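Local coordinates for protein endoglucanase (Clostridium thermocellum, PDB 2YIK) that belongs to glycosyl hydrolase family 9 and probably acts as a cellulase, cutting the beta-1,4-glucan chains of cellulose, at residues 390-404 and 500-512. Sequence-based numbering, arbitrary orientation.
Sequences WGSARYNTAAQLIAL and DYNAAFVGACAGL
T397 OG1 is gripped twice where helix 392-404 meets helix 500-512: it gives its proton to A393 O (2.8 Å) and accepts one from a water. With OG1 between the backbone N and the carbonyl carbon (chi1 54°), the hydroxyl reaches back to its own helix while facing the other. The same water takes a weak bond from F505 N and lies very close to Y501 O, linking two helices that share no direct hydrogen bond. Charge and aromatic packing join their N-terminal ends. The guanidinium of R394 is sandwiched between Y395 on one face and Y501 CE1 on the opposite one, its plane 40° from the Y501 ring. R394 NE fixes its rotation, bonding in plane to a lone pair of G391 O (3.1 Å), and NH2 holds W390 O. D500 OD2 stands 3.3 Å from R394 NH1, well out of the guanidinium plane, a purely electrostatic salt bridge. Further along, small residues permit close approach, the axes passing 7.8 Å apart at 35°. A504 CB lies 3.6 Å from A398 CA, and A508 is a knob in the hole formed by T397, Q400, L401 and L404. L401 CD1 and L404 CD1 press on backbone at G507 and A508. Consistent with the family 9 (alpha/alpha)6 barrel, helix 416-428 touches Q400 and L512, helix 49-54 A503 and V506, and helix 40-47 F505 and V506.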
loop_
_atom_site.group_PDB
_atom_site.type_symbol
_atom_site.label_atom_id
_atom_site.label_comp_id
_atom_site.label_asym_id
_atom_site.label_seq_id
_atom_site.Cartn_x
_atom_site.Cartn_y
_atom_site.Cartn_z
ATOM N N TRP A 390 -2.605 -4.802 16.873
ATOM C CA TRP A 390 -2.418 -5.441 15.583
ATOM C C TRP A 390 -1.784 -4.483 14.577
ATOM O O TRP A 390 -2.465 -3.673 13.944
ATOM C CB TRP A 390 -3.762 -5.987 15.091
ATOM C CG TRP A 390 -4.383 -6.914 16.124
ATOM C CD1 TRP A 390 -4.091 -8.239 16.332
ATOM C CD2 TRP A 390 -5.347 -6.556 17.127
ATOM N NE1 TRP A 390 -4.816 -8.722 17.403
ATOM C CE2 TRP A 390 -5.593 -7.709 17.908
ATOM C CE3 TRP A 390 -6.023 -5.369 17.444
ATOM C CZ2 TRP A 390 -6.492 -7.711 18.986
ATOM C CZ3 TRP A 390 -6.917 -5.371 18.518
ATOM C CH2 TRP A 390 -7.142 -6.534 19.274
ATOM N N GLY A 391 -0.459 -4.579 14.462
ATOM C CA GLY A 391 0.279 -3.730 13.548
ATOM C C GLY A 391 0.329 -2.297 14.029
ATOM O O GLY A 391 -0.029 -1.371 13.292
ATOM N N SER A 392 0.767 -2.103 15.270
ATOM C CA SER A 392 0.861 -0.763 15.823
ATOM C C SER A 392 1.870 0.067 15.033
ATOM O O SER A 392 1.659 1.260 14.823
ATOM C CB SER A 392 1.273 -0.815 17.301
ATOM O OG SER A 392 2.596 -1.299 17.471
ATOM N N ALA A 393 2.958 -0.567 14.594
ATOM C CA ALA A 393 4.011 0.115 13.829
ATOM C C ALA A 393 3.488 0.596 12.476
ATOM O O ALA A 393 3.885 1.646 11.971
ATOM C CB ALA A 393 5.198 -0.815 13.625
ATOM N N ARG A 394 2.601 -0.197 11.897
ATOM C CA ARG A 394 1.998 0.120 10.618
ATOM C C ARG A 394 1.160 1.396 10.734
ATOM O O ARG A 394 1.168 2.240 9.835
ATOM C CB ARG A 394 1.162 -1.083 10.161
ATOM C CG ARG A 394 0.138 -0.819 9.084
ATOM C CD ARG A 394 -1.225 -0.616 9.710
ATOM N NE ARG A 394 -1.565 -1.704 10.619
ATOM C CZ ARG A 394 -2.500 -2.622 10.392
ATOM N NH1 ARG A 394 -3.207 -2.604 9.269
ATOM N NH2 ARG A 394 -2.750 -3.544 11.309
ATOM N N TYR A 395 0.455 1.546 11.852
ATOM C CA TYR A 395 -0.364 2.736 12.087
ATOM C C TYR A 395 0.513 3.933 12.429
ATOM O O TYR A 395 0.303 5.039 11.931
ATOM C CB TYR A 395 -1.332 2.504 13.248
ATOM C CG TYR A 395 -2.377 1.456 12.985
ATOM C CD1 TYR A 395 -3.174 1.520 11.850
ATOM C CD2 TYR A 395 -2.622 0.439 13.910
ATOM C CE1 TYR A 395 -4.198 0.602 11.636
ATOM C CE2 TYR A 395 -3.649 -0.488 13.706
ATOM C CZ TYR A 395 -4.433 -0.392 12.567
ATOM O OH TYR A 395 -5.467 -1.274 12.355
ATOM N N ASN A 396 1.493 3.695 13.297
ATOM C CA ASN A 396 2.398 4.746 13.725
ATOM C C ASN A 396 3.154 5.371 12.554
ATOM O O ASN A 396 3.205 6.591 12.432
ATOM C CB ASN A 396 3.391 4.198 14.756
ATOM C CG ASN A 396 4.278 5.285 15.348
ATOM O OD1 ASN A 396 5.218 5.751 14.712
ATOM N ND2 ASN A 396 3.970 5.697 16.567
ATOM N N THR A 397 3.742 4.542 11.696
ATOM C CA THR A 397 4.485 5.068 10.557
ATOM C C THR A 397 3.576 5.779 9.546
ATOM O O THR A 397 4.032 6.671 8.831
ATOM C CB THR A 397 5.328 3.962 9.860
ATOM O OG1 THR A 397 4.500 2.847 9.505
ATOM C CG2 THR A 397 6.443 3.503 10.791
ATOM N N ALA A 398 2.298 5.400 9.506
ATOM C CA ALA A 398 1.342 6.051 8.612
ATOM C C ALA A 398 1.122 7.469 9.132
ATOM O O ALA A 398 1.010 8.417 8.354
ATOM C CB ALA A 398 0.030 5.295 8.592
ATOM N N ALA A 399 1.055 7.611 10.452
ATOM C CA ALA A 399 0.885 8.927 11.060
ATOM C C ALA A 399 2.147 9.740 10.792
ATOM O O ALA A 399 2.078 10.941 10.536
ATOM C CB ALA A 399 0.652 8.795 12.567
ATOM N N GLN A 400 3.300 9.080 10.866
ATOM C CA GLN A 400 4.574 9.745 10.604
ATOM C C GLN A 400 4.567 10.303 9.183
ATOM O O GLN A 400 4.959 11.448 8.945
ATOM C CB GLN A 400 5.740 8.759 10.754
ATOM C CG GLN A 400 6.075 8.349 12.187
ATOM C CD GLN A 400 7.324 7.480 12.253
ATOM O OE1 GLN A 400 8.318 7.764 11.584
ATOM N NE2 GLN A 400 7.281 6.423 13.063
ATOM N N LEU A 401 4.127 9.480 8.235
ATOM C CA LEU A 401 4.065 9.896 6.840
ATOM C C LEU A 401 3.194 11.137 6.699
ATOM O O LEU A 401 3.622 12.127 6.112
ATOM C CB LEU A 401 3.506 8.772 5.967
ATOM C CG LEU A 401 3.323 9.108 4.482
ATOM C CD1 LEU A 401 4.669 9.483 3.870
ATOM C CD2 LEU A 401 2.720 7.913 3.757
ATOM N N ILE A 402 1.980 11.085 7.248
ATOM C CA ILE A 402 1.063 12.224 7.173
ATOM C C ILE A 402 1.700 13.447 7.821
ATOM O O ILE A 402 1.573 14.558 7.320
ATOM C CB ILE A 402 -0.290 11.936 7.877
ATOM C CG1 ILE A 402 -0.995 10.762 7.188
ATOM C CG2 ILE A 402 -1.163 13.196 7.877
ATOM C CD1 ILE A 402 -1.385 11.040 5.778
ATOM N N ALA A 403 2.391 13.238 8.935
ATOM C CA ALA A 403 3.042 14.341 9.633
ATOM C C ALA A 403 4.084 15.029 8.743
ATOM O O ALA A 403 4.155 16.258 8.688
ATOM C CB ALA A 403 3.705 13.831 10.905
ATOM N N LEU A 404 4.887 14.224 8.052
ATOM C CA LEU A 404 5.940 14.733 7.178
ATOM C C LEU A 404 5.384 15.383 5.906
ATOM O O LEU A 404 5.951 16.346 5.398
ATOM C CB LEU A 404 6.906 13.595 6.848
ATOM C CG LEU A 404 7.571 13.065 8.131
ATOM C CD1 LEU A 404 8.052 11.638 7.946
ATOM C CD2 LEU A 404 8.715 13.994 8.515
ATOM N N ASP A 500 1.436 -4.011 3.444
ATOM C CA ASP A 500 0.776 -2.807 3.950
ATOM C C ASP A 500 1.540 -2.237 5.144
ATOM O O ASP A 500 1.528 -1.031 5.364
ATOM C CB ASP A 500 -0.705 -3.076 4.304
ATOM C CG ASP A 500 -0.895 -3.679 5.687
ATOM O OD1 ASP A 500 -0.779 -4.916 5.822
ATOM O OD2 ASP A 500 -1.169 -2.917 6.642
ATOM N N TYR A 501 2.227 -3.101 5.889
ATOM C CA TYR A 501 3.013 -2.673 7.051
ATOM C C TYR A 501 4.186 -1.787 6.653
ATOM O O TYR A 501 4.478 -0.791 7.316
ATOM C CB TYR A 501 3.571 -3.884 7.795
ATOM C CG TYR A 501 2.637 -4.535 8.791
ATOM C CD1 TYR A 501 1.249 -4.492 8.624
ATOM C CD2 TYR A 501 3.150 -5.279 9.853
ATOM C CE1 TYR A 501 0.400 -5.184 9.489
ATOM C CE2 TYR A 501 2.318 -5.973 10.717
ATOM C CZ TYR A 501 0.948 -5.930 10.531
ATOM O OH TYR A 501 0.150 -6.676 11.366
ATOM N N ASN A 502 4.856 -2.158 5.565
ATOM C CA ASN A 502 6.014 -1.413 5.085
ATOM C C ASN A 502 5.685 -0.224 4.185
ATOM O O ASN A 502 6.531 0.642 3.965
ATOM C CB ASN A 502 6.981 -2.355 4.342
ATOM C CG ASN A 502 8.099 -2.879 5.237
ATOM O OD1 ASN A 502 9.285 -2.661 4.966
ATOM N ND2 ASN A 502 7.729 -3.566 6.305
ATOM N N ALA A 503 4.458 -0.174 3.686
ATOM C CA ALA A 503 4.034 0.884 2.772
ATOM C C ALA A 503 4.294 2.338 3.183
ATOM O O ALA A 503 5.030 3.054 2.497
ATOM C CB ALA A 503 2.563 0.690 2.427
ATOM N N ALA A 504 3.694 2.787 4.282
ATOM C CA ALA A 504 3.902 4.169 4.712
ATOM C C ALA A 504 5.296 4.337 5.309
ATOM O O ALA A 504 5.865 5.428 5.291
ATOM C CB ALA A 504 2.833 4.591 5.731
ATOM N N PHE A 505 5.836 3.243 5.832
ATOM C CA PHE A 505 7.165 3.235 6.439
ATOM C C PHE A 505 8.226 3.714 5.441
ATOM O O PHE A 505 9.137 4.458 5.808
ATOM C CB PHE A 505 7.465 1.816 6.957
ATOM C CG PHE A 505 8.894 1.596 7.394
ATOM C CD1 PHE A 505 9.534 2.481 8.262
ATOM C CD2 PHE A 505 9.583 0.464 6.966
ATOM C CE1 PHE A 505 10.848 2.251 8.683
ATOM C CE2 PHE A 505 10.898 0.219 7.380
ATOM C CZ PHE A 505 11.532 1.109 8.246
ATOM N N VAL A 506 8.097 3.313 4.182
ATOM C CA VAL A 506 9.060 3.731 3.171
ATOM C C VAL A 506 9.049 5.251 3.055
ATOM O O VAL A 506 10.091 5.901 3.149
ATOM C CB VAL A 506 8.738 3.116 1.791
ATOM C CG1 VAL A 506 9.686 3.683 0.721
ATOM C CG2 VAL A 506 8.858 1.602 1.869
ATOM N N GLY A 507 7.856 5.810 2.869
ATOM C CA GLY A 507 7.713 7.247 2.735
ATOM C C GLY A 507 8.161 8.041 3.950
ATOM O O GLY A 507 8.717 9.136 3.809
ATOM N N ALA A 508 7.912 7.498 5.142
ATOM C CA ALA A 508 8.295 8.170 6.382
ATOM C C ALA A 508 9.816 8.314 6.458
ATOM O O ALA A 508 10.326 9.349 6.878
ATOM C CB ALA A 508 7.774 7.391 7.589
ATOM N N CYS A 509 10.533 7.266 6.062
ATOM C CA CYS A 509 11.992 7.298 6.064
ATOM C C CYS A 509 12.480 8.407 5.146
ATOM O O CYS A 509 13.355 9.187 5.526
ATOM C CB CYS A 509 12.561 5.964 5.587
ATOM S SG CYS A 509 12.321 4.582 6.739
ATOM N N ALA A 510 11.907 8.475 3.943
ATOM C CA ALA A 510 12.278 9.500 2.972
ATOM C C ALA A 510 11.969 10.883 3.522
ATOM O O ALA A 510 12.775 11.806 3.391
ATOM C CB ALA A 510 11.526 9.288 1.657
ATOM N N GLY A 511 10.790 11.018 4.126
ATOM C CA GLY A 511 10.378 12.293 4.686
ATOM C C GLY A 511 11.281 12.751 5.819
ATOM O O GLY A 511 11.568 13.943 5.945
ATOM N N LEU A 512 11.715 11.811 6.652
ATOM C CA LEU A 512 12.603 12.135 7.768
ATOM C C LEU A 512 13.971 12.538 7.241
ATOM O O LEU A 512 14.628 13.422 7.793
ATOM C CB LEU A 512 12.739 10.934 8.714
ATOM C CG LEU A 512 11.511 10.711 9.599
ATOM C CD1 LEU A 512 11.547 9.320 10.202
ATOM C CD2 LEU A 512 11.461 11.784 10.677
HETATM O O HOH W 1 -2.867 -6.425 11.346
HETATM O O HOH W 2 3.726 1.579 7.201
#